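Local coordinates for protein HupZ (Streptococcus sp. 'group A', PDB 5ESC) that degrades heme in vitro and is a dimeric split-barrel enzyme related to the pyridoxamine 5'-phosphate oxidases, at residues 15-20 / 29-34; 74-79 / 114-119; 82-87 / 107-112. All coordinates share one frame; numbering follows the deposited sequence.

In the fold
Following the chain from its N terminus, interaction 1 comes first: strand 15-20 turns back as strand 26-31, closing a short hairpin at one edge of the antiparallel sheet. Interactions 2 and 3 open later, and both join strand 73-84 to strand 106-117. Interaction 3 pairs the end of the first with the beginning of the second and closes the smaller loop, which carries helix 88-97; interaction 2 pairs the outer ends and encloses it. Their centres lie about 20 Å apart, on opposite sides of the chain's centre. Met34 of interaction 1 packs on Ile110 of interaction 3, while interactions 1 and 2 both reach the second subunit.

Interaction 1 (15-20 / 29-34); sequences AMVATV and GPKRSM
Met34 reaches back over the hairpin to Ala15 and Val17, and its side chain can be followed atom by atom. Its CB sits 3.4 Å from Ala15 CB, closer than carbon atoms usually come, and CG remains beside the same methyl. CG is anti to the backbone N of Met34 (chi1 -174°), and the chain then bends at both chi2 and chi3. SD packs against Ile110, and CE ends 3.6 Å from Val17 CG2, the two side chains crossing at about a right angle. Val17 CG2 also meets the aliphatic part of Lys31, with CG of that residue 3.8 Å away.

The backbones belong to an antiparallel beta hairpin at an edge of the split-barrel sheet, where strand 26-31 folds back on strand 15-20. Val17 and Gly29 form a hydrogen-bonded pair: Val17 N donates to Gly29 O at 2.8 Å, and Gly29 N returns a bond to Val17 O at 3.0 Å. Lys31 N in turn donates to Ala15 O, with Pro30 CA bringing a C-H toward the same oxygen. The chain then turns through a type I beta turn from Lys31 to Met34, in which Met34 N bonds to Lys31 O. A water accepts from Ala15 N at 2.8 Å.

The other face of the hairpin carries Met16 and Pro30, a non-hydrogen-bonded pair. The thioether curls over the proline: Met16 SD lies 3.8 Å from Pro30 CB, and CE reaches the peptide joining Gly29 to Pro30. On this side the second subunit closes in, its Ala65 packing on Met16 and its Leu118 on Pro30. On the face of Val17, strand 61-68 covers Ala15, Val17 and Met34 through Ile62, Ile64 and Phe66.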
ATOM      1  N   ALA A  15      -2.210   6.185   6.092  1.00 18.20           N
ATOM      2  CA  ALA A  15      -3.087   5.259   5.318  1.00 16.41           C
ATOM      3  C   ALA A  15      -2.435   4.985   3.995  1.00 14.92           C
ATOM      4  O   ALA A  15      -2.132   5.919   3.242  1.00 16.01           O
ATOM      5  CB  ALA A  15      -4.435   5.899   5.101  1.00 15.30           C
ATOM      6  N   MET A  16      -2.117   3.751   3.733  1.00 13.89           N
ATOM      7  CA  MET A  16      -1.720   3.374   2.387  1.00 14.60           C
ATOM      8  C   MET A  16      -2.891   2.665   1.701  1.00 14.12           C
ATOM      9  O   MET A  16      -3.497   1.647   2.245  1.00 13.71           O
ATOM     10  CB  MET A  16      -0.425   2.518   2.410  1.00 15.94           C
ATOM     11  CG  MET A  16       0.734   3.239   3.085  1.00 21.75           C
ATOM     12  SD  MET A  16       1.386   4.573   2.065  1.00 30.27           S
ATOM     13  CE  MET A  16       1.324   3.927   0.412  1.00 22.16           C
ATOM     14  N   VAL A  17      -3.205   3.128   0.497  1.00 14.41           N
ATOM     15  CA  VAL A  17      -4.425   2.715  -0.227  1.00 15.59           C
ATOM     16  C   VAL A  17      -4.138   2.012  -1.488  1.00 15.44           C
ATOM     17  O   VAL A  17      -3.425   2.524  -2.346  1.00 15.10           O
ATOM     18  CB  VAL A  17      -5.356   3.929  -0.525  1.00 17.67           C
ATOM     19  CG1 VAL A  17      -6.572   3.466  -1.357  1.00 20.04           C
ATOM     20  CG2 VAL A  17      -5.688   4.684   0.793  1.00 19.18           C
ATOM     21  N   ALA A  18      -4.690   0.804  -1.643  1.00 12.36           N
ATOM     22  CA  ALA A  18      -4.588   0.068  -2.837  1.00 11.74           C
ATOM     23  C   ALA A  18      -5.921  -0.046  -3.603  1.00 13.60           C
ATOM     24  O   ALA A  18      -6.971  -0.400  -2.982  1.00 11.01           O
ATOM     25  CB  ALA A  18      -4.070  -1.372  -2.536  1.00 13.82           C
ATOM     26  N   THR A  19      -5.897   0.128  -4.916  1.00 12.05           N
ATOM     27  CA  THR A  19      -7.116   0.016  -5.749  1.00 11.73           C
ATOM     28  C   THR A  19      -6.685  -0.744  -6.995  1.00 13.08           C
ATOM     29  O   THR A  19      -5.493  -1.106  -7.120  1.00 14.05           O
ATOM     30  CB  THR A  19      -7.656   1.427  -6.095  1.00 11.71           C
ATOM     31  OG1 THR A  19      -6.598   2.198  -6.703  1.00 13.91           O
ATOM     32  CG2 THR A  19      -8.256   2.155  -4.850  1.00 10.57           C
ATOM     33  N   VAL A  20      -7.542  -0.883  -7.973  1.00 12.97           N
ATOM     34  CA  VAL A  20      -7.261  -1.623  -9.199  1.00 13.97           C
ATOM     35  C   VAL A  20      -7.981  -0.936 -10.345  1.00 15.76           C
ATOM     36  O   VAL A  20      -9.060  -0.340 -10.155  1.00 12.81           O
ATOM     37  CB  VAL A  20      -7.681  -3.092  -9.028  1.00 15.24           C
ATOM     38  CG1 VAL A  20      -9.174  -3.201  -8.782  1.00 14.63           C
ATOM     39  CG2 VAL A  20      -7.319  -3.875 -10.275  1.00 18.99           C
ATOM     40  N   GLY A  29      -1.059   4.184  -3.256  1.00 18.69           N
ATOM     41  CA  GLY A  29      -0.645   5.521  -2.895  1.00 22.57           C
ATOM     42  C   GLY A  29      -1.087   5.896  -1.471  1.00 20.79           C
ATOM     43  O   GLY A  29      -2.036   5.280  -0.947  1.00 19.93           O
ATOM     44  N   PRO A  30      -0.400   6.864  -0.836  1.00 19.75           N
ATOM     45  CA  PRO A  30      -0.711   7.321   0.508  1.00 18.70           C
ATOM     46  C   PRO A  30      -1.929   8.304   0.494  1.00 18.76           C
ATOM     47  O   PRO A  30      -2.129   9.060  -0.481  1.00 17.21           O
ATOM     48  CB  PRO A  30       0.561   8.118   0.886  1.00 20.91           C
ATOM     49  CG  PRO A  30       1.044   8.662  -0.423  1.00 19.98           C
ATOM     50  CD  PRO A  30       0.705   7.639  -1.442  1.00 19.36           C
ATOM     51  N   LYS A  31      -2.732   8.332   1.565  1.00 18.44           N
ATOM     52  CA  LYS A  31      -3.789   9.329   1.713  1.00 18.54           C
ATOM     53  C   LYS A  31      -3.671   9.847   3.124  1.00 18.83           C
ATOM     54  O   LYS A  31      -4.251   9.264   4.088  1.00 16.45           O
ATOM     55  CB  LYS A  31      -5.205   8.749   1.402  1.00 20.19           C
ATOM     56  CG  LYS A  31      -5.524   8.370  -0.052  1.00 21.24           C
ATOM     57  CD  LYS A  31      -5.437   9.580  -0.986  1.00 24.09           C
ATOM     58  CE  LYS A  31      -5.650   9.254  -2.456  1.00 23.18           C
ATOM     59  NZ  LYS A  31      -5.750  10.601  -3.162  1.00 29.07           N
ATOM     60  N   ARG A  32      -2.974  10.960   3.317  1.00 16.67           N
ATOM     61  CA  ARG A  32      -2.754  11.391   4.655  1.00 19.09           C
ATOM     62  C   ARG A  32      -4.011  11.925   5.370  1.00 17.90           C
ATOM     63  O   ARG A  32      -3.968  12.083   6.541  1.00 17.81           O
ATOM     64  CB  ARG A  32      -1.641  12.442   4.710  1.00 23.75           C
ATOM     65  CG  ARG A  32      -1.915  13.663   3.951  1.00 30.55           C
ATOM     66  CD  ARG A  32      -0.639  14.531   4.032  1.00 40.74           C
ATOM     67  NE  ARG A  32      -0.952  15.897   3.601  1.00 50.60           N
ATOM     68  CZ  ARG A  32      -1.380  16.889   4.400  1.00 57.16           C
ATOM     69  NH1 ARG A  32      -1.522  16.733   5.733  1.00 58.25           N
ATOM     70  NH2 ARG A  32      -1.648  18.072   3.860  1.00 57.11           N
ATOM     71  N   SER A  33      -5.083  12.261   4.657  1.00 13.28           N
ATOM     72  CA  SER A  33      -6.304  12.798   5.296  1.00 13.14           C
ATOM     73  C   SER A  33      -7.285  11.647   5.621  1.00 13.94           C
ATOM     74  O   SER A  33      -8.403  11.899   6.034  1.00 12.55           O
ATOM     75  CB  SER A  33      -7.067  13.688   4.364  1.00 12.75           C
ATOM     76  OG  SER A  33      -7.423  13.081   3.119  1.00 11.45           O
ATOM     77  N   MET A  34      -6.880  10.397   5.387  1.00 14.20           N
ATOM     78  CA  MET A  34      -7.798   9.264   5.623  1.00 14.66           C
ATOM     79  C   MET A  34      -8.186   9.252   7.122  1.00 14.24           C
ATOM     80  O   MET A  34      -7.287   9.303   7.986  1.00 14.89           O
ATOM     81  CB  MET A  34      -7.167   7.986   5.252  1.00 15.14           C
ATOM     82  CG  MET A  34      -8.154   6.745   5.330  1.00 16.65           C
ATOM     83  SD  MET A  34      -9.357   6.647   3.994  1.00 17.67           S
ATOM     84  CE  MET A  34      -8.387   6.283   2.535  1.00 20.02           C
TER
HETATM   85  O   HOH W   1      -3.239   8.694   6.951  1.00 22.45           O

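Interaction 2 (74-79 / 114-119); sequences GYRFVG and RIFNLQ
Gly74 to Val78 and Arg114 to Leu118 run side by side in the antiparallel pairing of two long strands of the sheet. Two hydrogen-bonded pairs, Arg76 with Phe116 and Val78 with Arg114, alternate with the non-hydrogen-bonded pairs Tyr75-Asn117 and Phe77-Ile115. Val78 N donates to Arg114 O at 2.8 Å, almost straight, and Arg76 N to Phe116 O at the same length.

On the Arg76 face, the guanidinium and the Phe116 ring form an offset, parallel-displaced stack, the two planes only 4° apart. NH2 lies above the rim of the ring, 3.2 Å from Phe116 CD2. Arg76 is extended as far as CD and bends at chi3 (64°), which brings the guanidinium plane parallel to that rim, while NH1 makes a salt bridge with Glu63. Val78 CG2 meets the edge of the same ring, 3.9 Å from Phe116 CE2. Within the split barrel this face turns toward the second subunit, whose Asn27 packs on Arg76 and whose Gln25 packs on Val78.

The opposite face, which carries Tyr75, Phe77, Ile115 and Asn117, packs in part against helix 4-12, where Met6 meets Tyr75 and Ile115 and Ile10 meets Phe77. Phe77 and Ile115 lie side by side, with CD2 of the ring 3.7 Å from Ile115 CG1. Tyr75 crosses the Asn117 amide obliquely, CE1 lying 3.4 Å from ND2. Past the paired region, Leu118 N bonds to Gly74 O from above the carbonyl plane. Asn117 OD1 accepts from Gln119 N at 2.9 Å, an Asx turn at the strand's end.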
ATOM      1  N   GLY A  74      -0.438  -3.562  12.906  1.00 26.31           N
ATOM      2  CA  GLY A  74      -1.084  -3.044  11.725  1.00 24.26           C
ATOM      3  C   GLY A  74      -2.377  -3.700  11.373  1.00 22.80           C
ATOM      4  O   GLY A  74      -2.703  -4.820  11.878  1.00 24.13           O
ATOM      5  N   TYR A  75      -3.143  -3.007  10.541  1.00 20.52           N
ATOM      6  CA  TYR A  75      -4.448  -3.515  10.108  1.00 18.94           C
ATOM      7  C   TYR A  75      -4.671  -3.176   8.673  1.00 17.95           C
ATOM      8  O   TYR A  75      -4.195  -2.124   8.179  1.00 18.87           O
ATOM      9  CB  TYR A  75      -5.547  -2.890  10.949  1.00 19.35           C
ATOM     10  CG  TYR A  75      -5.533  -3.315  12.400  1.00 22.07           C
ATOM     11  CD1 TYR A  75      -6.163  -4.515  12.827  1.00 24.68           C
ATOM     12  CD2 TYR A  75      -4.883  -2.525  13.342  1.00 22.69           C
ATOM     13  CE1 TYR A  75      -6.100  -4.899  14.167  1.00 26.05           C
ATOM     14  CE2 TYR A  75      -4.808  -2.890  14.671  1.00 26.66           C
ATOM     15  CZ  TYR A  75      -5.425  -4.052  15.076  1.00 28.11           C
ATOM     16  OH  TYR A  75      -5.324  -4.330  16.386  1.00 33.74           O
ATOM     17  N   ARG A  76      -5.420  -4.030   8.027  1.00 17.25           N
ATOM     18  CA  ARG A  76      -5.833  -3.859   6.635  1.00 18.25           C
ATOM     19  C   ARG A  76      -7.389  -3.795   6.639  1.00 17.28           C
ATOM     20  O   ARG A  76      -8.043  -4.720   7.178  1.00 17.59           O
ATOM     21  CB  ARG A  76      -5.316  -5.068   5.811  1.00 22.00           C
ATOM     22  CG  ARG A  76      -5.831  -5.190   4.369  1.00 24.88           C
ATOM     23  CD  ARG A  76      -5.027  -6.187   3.518  1.00 32.54           C
ATOM     24  NE  ARG A  76      -5.146  -7.531   4.047  1.00 37.48           N
ATOM     25  CZ  ARG A  76      -5.966  -8.461   3.583  1.00 41.00           C
ATOM     26  NH1 ARG A  76      -6.715  -8.258   2.508  1.00 45.14           N
ATOM     27  NH2 ARG A  76      -6.016  -9.642   4.180  1.00 47.13           N
ATOM     28  N   PHE A  77      -7.952  -2.701   6.123  1.00 15.67           N
ATOM     29  CA  PHE A  77      -9.400  -2.497   6.019  1.00 15.46           C
ATOM     30  C   PHE A  77      -9.803  -2.734   4.543  1.00 16.63           C
ATOM     31  O   PHE A  77      -9.295  -2.077   3.558  1.00 15.35           O
ATOM     32  CB  PHE A  77      -9.762  -1.100   6.494  1.00 13.98           C
ATOM     33  CG  PHE A  77      -9.355  -0.825   7.895  1.00 16.53           C
ATOM     34  CD1 PHE A  77      -8.065  -0.480   8.204  1.00 17.24           C
ATOM     35  CD2 PHE A  77     -10.251  -0.995   8.946  1.00 16.67           C
ATOM     36  CE1 PHE A  77      -7.643  -0.307   9.517  1.00 18.03           C
ATOM     37  CE2 PHE A  77      -9.862  -0.783  10.262  1.00 16.73           C
ATOM     38  CZ  PHE A  77      -8.533  -0.448  10.554  1.00 15.21           C
ATOM     39  N   VAL A  78     -10.714  -3.647   4.332  1.00 13.74           N
ATOM     40  CA  VAL A  78     -11.164  -3.958   3.008  1.00 14.36           C
ATOM     41  C   VAL A  78     -12.581  -3.521   2.806  1.00 14.19           C
ATOM     42  O   VAL A  78     -13.424  -3.796   3.691  1.00 13.40           O
ATOM     43  CB  VAL A  78     -11.085  -5.462   2.699  1.00 15.48           C
ATOM     44  CG1 VAL A  78     -11.543  -5.764   1.255  1.00 18.76           C
ATOM     45  CG2 VAL A  78      -9.669  -5.984   2.899  1.00 18.98           C
ATOM     46  N   GLY A  79     -12.902  -2.945   1.638  1.00 12.57           N
ATOM     47  CA  GLY A  79     -14.322  -2.610   1.381  1.00 15.36           C
ATOM     48  C   GLY A  79     -14.575  -2.039   0.024  1.00 13.43           C
ATOM     49  O   GLY A  79     -13.790  -2.333  -0.931  1.00 13.25           O
ATOM     50  N   ARG A 114     -14.522  -5.776   5.747  1.00 18.04           N
ATOM     51  CA  ARG A 114     -13.705  -6.633   6.598  1.00 21.55           C
ATOM     52  C   ARG A 114     -12.432  -5.988   7.043  1.00 21.45           C
ATOM     53  O   ARG A 114     -11.953  -5.024   6.401  1.00 19.43           O
ATOM     54  CB  ARG A 114     -13.415  -7.956   5.946  1.00 25.02           C
ATOM     55  CG  ARG A 114     -13.578  -8.022   4.494  1.00 33.26           C
ATOM     56  CD  ARG A 114     -14.292  -9.257   3.984  1.00 39.89           C
ATOM     57  NE  ARG A 114     -13.623  -9.554   2.722  1.00 48.25           N
ATOM     58  CZ  ARG A 114     -13.784  -8.897   1.558  1.00 54.27           C
ATOM     59  NH1 ARG A 114     -14.655  -7.884   1.430  1.00 51.48           N
ATOM     60  NH2 ARG A 114     -13.057  -9.279   0.501  1.00 52.29           N
ATOM     61  N   ILE A 115     -11.920  -6.471   8.165  1.00 20.14           N
ATOM     62  CA  ILE A 115     -10.716  -5.986   8.793  1.00 20.68           C
ATOM     63  C   ILE A 115      -9.786  -7.190   9.087  1.00 24.30           C
ATOM     64  O   ILE A 115     -10.255  -8.287   9.460  1.00 22.30           O
ATOM     65  CB  ILE A 115     -11.001  -5.209  10.059  1.00 21.74           C
ATOM     66  CG1 ILE A 115     -12.055  -4.112   9.807  1.00 22.69           C
ATOM     67  CG2 ILE A 115      -9.663  -4.704  10.641  1.00 20.48           C
ATOM     68  CD1 ILE A 115     -12.644  -3.506  11.076  1.00 28.52           C
ATOM     69  N   PHE A 116      -8.489  -7.003   8.814  1.00 25.86           N
ATOM     70  CA  PHE A 116      -7.438  -8.073   9.003  1.00 28.57           C
ATOM     71  C   PHE A 116      -6.315  -7.487   9.798  1.00 30.50           C
ATOM     72  O   PHE A 116      -5.970  -6.328   9.617  1.00 24.26           O
ATOM     73  CB  PHE A 116      -6.912  -8.612   7.674  1.00 26.60           C
ATOM     74  CG  PHE A 116      -7.978  -9.270   6.836  1.00 30.31           C
ATOM     75  CD1 PHE A 116      -8.398 -10.582   7.111  1.00 31.62           C
ATOM     76  CD2 PHE A 116      -8.604  -8.593   5.825  1.00 25.96           C
ATOM     77  CE1 PHE A 116      -9.395 -11.190   6.343  1.00 32.28           C
ATOM     78  CE2 PHE A 116      -9.599  -9.193   5.048  1.00 28.51           C
ATOM     79  CZ  PHE A 116     -10.001 -10.489   5.293  1.00 31.32           C
ATOM     80  N   ASN A 117      -5.825  -8.255  10.760  1.00 32.26           N
ATOM     81  CA  ASN A 117      -4.766  -7.814  11.632  1.00 39.69           C
ATOM     82  C   ASN A 117      -3.527  -8.126  10.811  1.00 42.03           C
ATOM     83  O   ASN A 117      -3.477  -9.188  10.225  1.00 44.73           O
ATOM     84  CB  ASN A 117      -4.801  -8.612  12.974  1.00 45.91           C
ATOM     85  CG  ASN A 117      -4.114  -7.873  14.157  1.00 46.79           C
ATOM     86  OD1 ASN A 117      -2.950  -7.428  14.058  1.00 44.38           O
ATOM     87  ND2 ASN A 117      -4.826  -7.793  15.302  1.00 49.09           N
ATOM     88  N   LEU A 118      -2.564  -7.205  10.720  1.00 40.85           N
ATOM     89  CA  LEU A 118      -1.277  -7.522  10.063  1.00 46.62           C
ATOM     90  C   LEU A 118      -0.220  -7.887  11.130  1.00 51.31           C
ATOM     91  O   LEU A 118       0.954  -7.941  10.807  1.00 53.02           O
ATOM     92  CB  LEU A 118      -0.757  -6.383   9.186  1.00 42.79           C
ATOM     93  CG  LEU A 118      -1.676  -5.820   8.120  1.00 42.73           C
ATOM     94  CD1 LEU A 118      -1.115  -4.474   7.708  1.00 46.66           C
ATOM     95  CD2 LEU A 118      -1.888  -6.714   6.900  1.00 45.04           C
ATOM     96  N   GLN A 119      -0.654  -8.068  12.392  1.00 55.03           N
ATOM     97  CA  GLN A 119       0.120  -8.728  13.499  1.00 57.44           C
ATOM     98  C   GLN A 119       1.490  -8.108  13.832  1.00 57.07           C
ATOM     99  O   GLN A 119       2.548  -8.544  13.327  1.00 60.36           O
ATOM    100  CB  GLN A 119       0.218 -10.248  13.250  1.00 55.48           C
ATOM    101  CG  GLN A 119      -1.133 -10.972  13.393  1.00 57.50           C
ATOM    102  CD  GLN A 119      -1.243 -12.243  12.550  1.00 64.15           C
ATOM    103  OE1 GLN A 119      -1.386 -12.190  11.319  1.00 62.16           O
ATOM    104  NE2 GLN A 119      -1.178 -13.400  13.211  1.00 64.26           N
TER
HETATM  105  O   HOH W   2      -1.650  -5.426  14.545  1.00 37.01           O

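Interaction 3 (82-87 / 107-112); sequences EIQTEG and VGIIHV
Glu82 and His111 add a side-chain hydrogen bond to an antiparallel pairing in which the end of strand 73-84 meets the start of strand 106-117 in the split-barrel sheet, beside helix 88-97. Two hydrogen-bonded pairs, Glu82-Ile109 and Gln84-Val107, flank the non-hydrogen-bonded pair Ile83-Gly108. Ile109 N reaches Glu82 O at 2.9 Å and Val107 N reaches Gln84 O at 2.8 Å.

Ile83 CD1 lies 3.9 Å from Gly108 CA. Across the sheet, Ile109 CD1 sits against the amide of Gln84, 3.6 Å from its CD, and the two side chains cross obliquely; Tyr89 of helix 88-97 packs on both.

Further along, the His111 ring offers its edge to the carboxylate: NE2 donates to Glu82 OE1 at 2.8 Å, with an angle of 163° at the hydrogen, and the oxygen uses its anti lone pair. Carboxylate and ring planes stand 44° apart. Glu82 places CG between its backbone N and carbonyl carbon (chi1 38°), then extends toward the histidine. Its other oxygen, OE2, is met from above the carboxylate plane by Gln84 NE2 at 3.1 Å. With each oxygen gripped by a different N-H, the carboxylate is restrained in rotation, and the OE1 bond probably helps hold the His111 ring in its orientation.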
ATOM      1  N   GLU A  82     -16.678   5.106  -2.758  1.00 11.71           N
ATOM      2  CA  GLU A  82     -17.373   5.953  -3.701  1.00 13.44           C
ATOM      3  C   GLU A  82     -16.789   7.321  -3.542  1.00 12.99           C
ATOM      4  O   GLU A  82     -16.207   7.632  -2.504  1.00 12.65           O
ATOM      5  CB  GLU A  82     -18.897   6.050  -3.412  1.00 15.64           C
ATOM      6  CG  GLU A  82     -19.328   6.104  -1.970  1.00 19.74           C
ATOM      7  CD  GLU A  82     -20.848   6.340  -1.778  1.00 23.81           C
ATOM      8  OE1 GLU A  82     -21.373   5.918  -0.700  1.00 21.87           O
ATOM      9  OE2 GLU A  82     -21.514   6.941  -2.714  1.00 22.04           O
ATOM     10  N   ILE A  83     -17.002   8.145  -4.544  1.00 12.83           N
ATOM     11  CA  ILE A  83     -16.527   9.515  -4.550  1.00 13.28           C
ATOM     12  C   ILE A  83     -17.797  10.390  -4.598  1.00 13.55           C
ATOM     13  O   ILE A  83     -18.705  10.074  -5.365  1.00 14.32           O
ATOM     14  CB  ILE A  83     -15.664   9.798  -5.790  1.00 13.16           C
ATOM     15  CG1 ILE A  83     -14.459   8.917  -5.805  1.00 13.26           C
ATOM     16  CG2 ILE A  83     -15.260  11.275  -5.865  1.00 14.02           C
ATOM     17  CD1 ILE A  83     -13.375   9.255  -4.758  1.00 15.15           C
ATOM     18  N   GLN A  84     -17.893  11.436  -3.760  1.00 12.51           N
ATOM     19  CA  GLN A  84     -18.990  12.341  -3.755  1.00 12.49           C
ATOM     20  C   GLN A  84     -18.435  13.782  -3.891  1.00 14.88           C
ATOM     21  O   GLN A  84     -17.343  14.111  -3.383  1.00 12.36           O
ATOM     22  CB  GLN A  84     -19.932  12.202  -2.581  1.00 12.66           C
ATOM     23  CG  GLN A  84     -20.683  10.841  -2.556  1.00 14.22           C
ATOM     24  CD  GLN A  84     -21.631  10.708  -1.406  1.00 16.80           C
ATOM     25  OE1 GLN A  84     -21.814  11.641  -0.672  1.00 18.59           O
ATOM     26  NE2 GLN A  84     -22.196   9.543  -1.218  1.00 19.12           N
ATOM     27  N   THR A  85     -19.210  14.618  -4.539  1.00 15.85           N
ATOM     28  CA  THR A  85     -18.789  16.021  -4.720  1.00 16.78           C
ATOM     29  C   THR A  85     -19.782  17.034  -4.109  1.00 18.31           C
ATOM     30  O   THR A  85     -19.624  18.239  -4.256  1.00 19.99           O
ATOM     31  CB  THR A  85     -18.580  16.275  -6.197  1.00 17.61           C
ATOM     32  OG1 THR A  85     -19.799  16.007  -6.896  1.00 18.57           O
ATOM     33  CG2 THR A  85     -17.411  15.425  -6.803  1.00 17.35           C
ATOM     34  N   GLU A  86     -20.778  16.564  -3.382  1.00 17.85           N
ATOM     35  CA  GLU A  86     -21.749  17.419  -2.752  0.50 17.65           C
ATOM     36  C   GLU A  86     -22.359  16.600  -1.638  1.00 18.36           C
ATOM     37  O   GLU A  86     -22.282  15.360  -1.685  1.00 17.94           O
ATOM     38  CB  GLU A  86     -22.812  17.890  -3.801  0.50 20.09           C
ATOM     39  CG  GLU A  86     -23.122  16.853  -4.914  0.50 20.55           C
ATOM     40  CD  GLU A  86     -24.296  17.215  -5.818  0.50 24.40           C
ATOM     41  OE1 GLU A  86     -24.167  18.157  -6.623  0.50 27.84           O
ATOM     42  OE2 GLU A  86     -25.333  16.522  -5.783  0.50 26.00           O
ATOM     43  N   GLY A  87     -22.998  17.262  -0.671  1.00 17.39           N
ATOM     44  CA  GLY A  87     -23.712  16.550   0.420  1.00 17.15           C
ATOM     45  C   GLY A  87     -22.887  16.602   1.684  1.00 16.96           C
ATOM     46  O   GLY A  87     -21.816  17.226   1.749  1.00 17.05           O
ATOM     47  N   VAL A 107     -14.888  14.094  -1.944  1.00 12.33           N
ATOM     48  CA  VAL A 107     -14.574  13.297  -0.798  1.00 11.19           C
ATOM     49  C   VAL A 107     -14.654  11.785  -1.189  1.00 10.11           C
ATOM     50  O   VAL A 107     -15.552  11.398  -1.933  1.00 10.66           O
ATOM     51  CB  VAL A 107     -15.556  13.631   0.396  1.00 11.21           C
ATOM     52  CG1 VAL A 107     -17.051  13.402   0.077  1.00 10.88           C
ATOM     53  CG2 VAL A 107     -15.094  12.951   1.692  1.00 10.61           C
ATOM     54  N   GLY A 108     -13.721  10.989  -0.728  1.00 10.08           N
ATOM     55  CA  GLY A 108     -13.724   9.548  -0.920  1.00 10.03           C
ATOM     56  C   GLY A 108     -14.385   8.968   0.330  1.00  9.93           C
ATOM     57  O   GLY A 108     -14.065   9.395   1.432  1.00  8.89           O
ATOM     58  N   ILE A 109     -15.263   7.967   0.204  1.00 10.29           N
ATOM     59  CA  ILE A 109     -15.956   7.457   1.353  1.00  8.54           C
ATOM     60  C   ILE A 109     -15.772   5.942   1.270  1.00  9.09           C
ATOM     61  O   ILE A 109     -16.106   5.393   0.195  1.00 11.74           O
ATOM     62  CB  ILE A 109     -17.389   7.742   1.237  1.00  8.50           C
ATOM     63  CG1 ILE A 109     -17.681   9.231   1.389  1.00  7.74           C
ATOM     64  CG2 ILE A 109     -18.182   7.128   2.442  1.00  9.07           C
ATOM     65  CD1 ILE A 109     -18.712   9.565   0.366  1.00  8.42           C
ATOM     66  N   ILE A 110     -15.242   5.296   2.296  1.00  8.79           N
ATOM     67  CA  ILE A 110     -14.885   3.892   2.188  1.00 10.08           C
ATOM     68  C   ILE A 110     -15.833   3.200   3.149  1.00 10.74           C
ATOM     69  O   ILE A 110     -15.774   3.474   4.313  1.00 11.79           O
ATOM     70  CB  ILE A 110     -13.455   3.630   2.582  1.00 10.79           C
ATOM     71  CG1 ILE A 110     -12.429   4.236   1.587  1.00 13.16           C
ATOM     72  CG2 ILE A 110     -13.077   2.172   2.639  1.00 13.78           C
ATOM     73  CD1 ILE A 110     -12.335   5.719   1.583  1.00 16.33           C
ATOM     74  N   HIS A 111     -16.581   2.256   2.629  1.00 11.44           N
ATOM     75  CA  HIS A 111     -17.489   1.388   3.408  1.00 12.47           C
ATOM     76  C   HIS A 111     -16.742   0.111   3.757  1.00 12.67           C
ATOM     77  O   HIS A 111     -16.485  -0.736   2.909  1.00 13.72           O
ATOM     78  CB  HIS A 111     -18.749   1.112   2.602  1.00 11.97           C
ATOM     79  CG  HIS A 111     -19.449   2.359   2.160  1.00 12.33           C
ATOM     80  ND1 HIS A 111     -20.178   3.140   3.017  1.00 13.91           N
ATOM     81  CD2 HIS A 111     -19.507   2.980   0.960  1.00 14.87           C
ATOM     82  CE1 HIS A 111     -20.671   4.172   2.371  1.00 14.76           C
ATOM     83  NE2 HIS A 111     -20.269   4.110   1.124  1.00 15.40           N
ATOM     84  N   VAL A 112     -16.354   0.016   5.002  1.00 14.00           N
ATOM     85  CA  VAL A 112     -15.551  -1.052   5.468  1.00 14.75           C
ATOM     86  C   VAL A 112     -16.364  -2.356   5.574  1.00 15.08           C
ATOM     87  O   VAL A 112     -17.442  -2.384   6.174  1.00 14.43           O
ATOM     88  CB  VAL A 112     -14.873  -0.717   6.788  1.00 14.72           C
ATOM     89  CG1 VAL A 112     -14.205  -1.964   7.372  1.00 15.98           C
ATOM     90  CG2 VAL A 112     -13.846   0.356   6.584  1.00 15.58           C
TER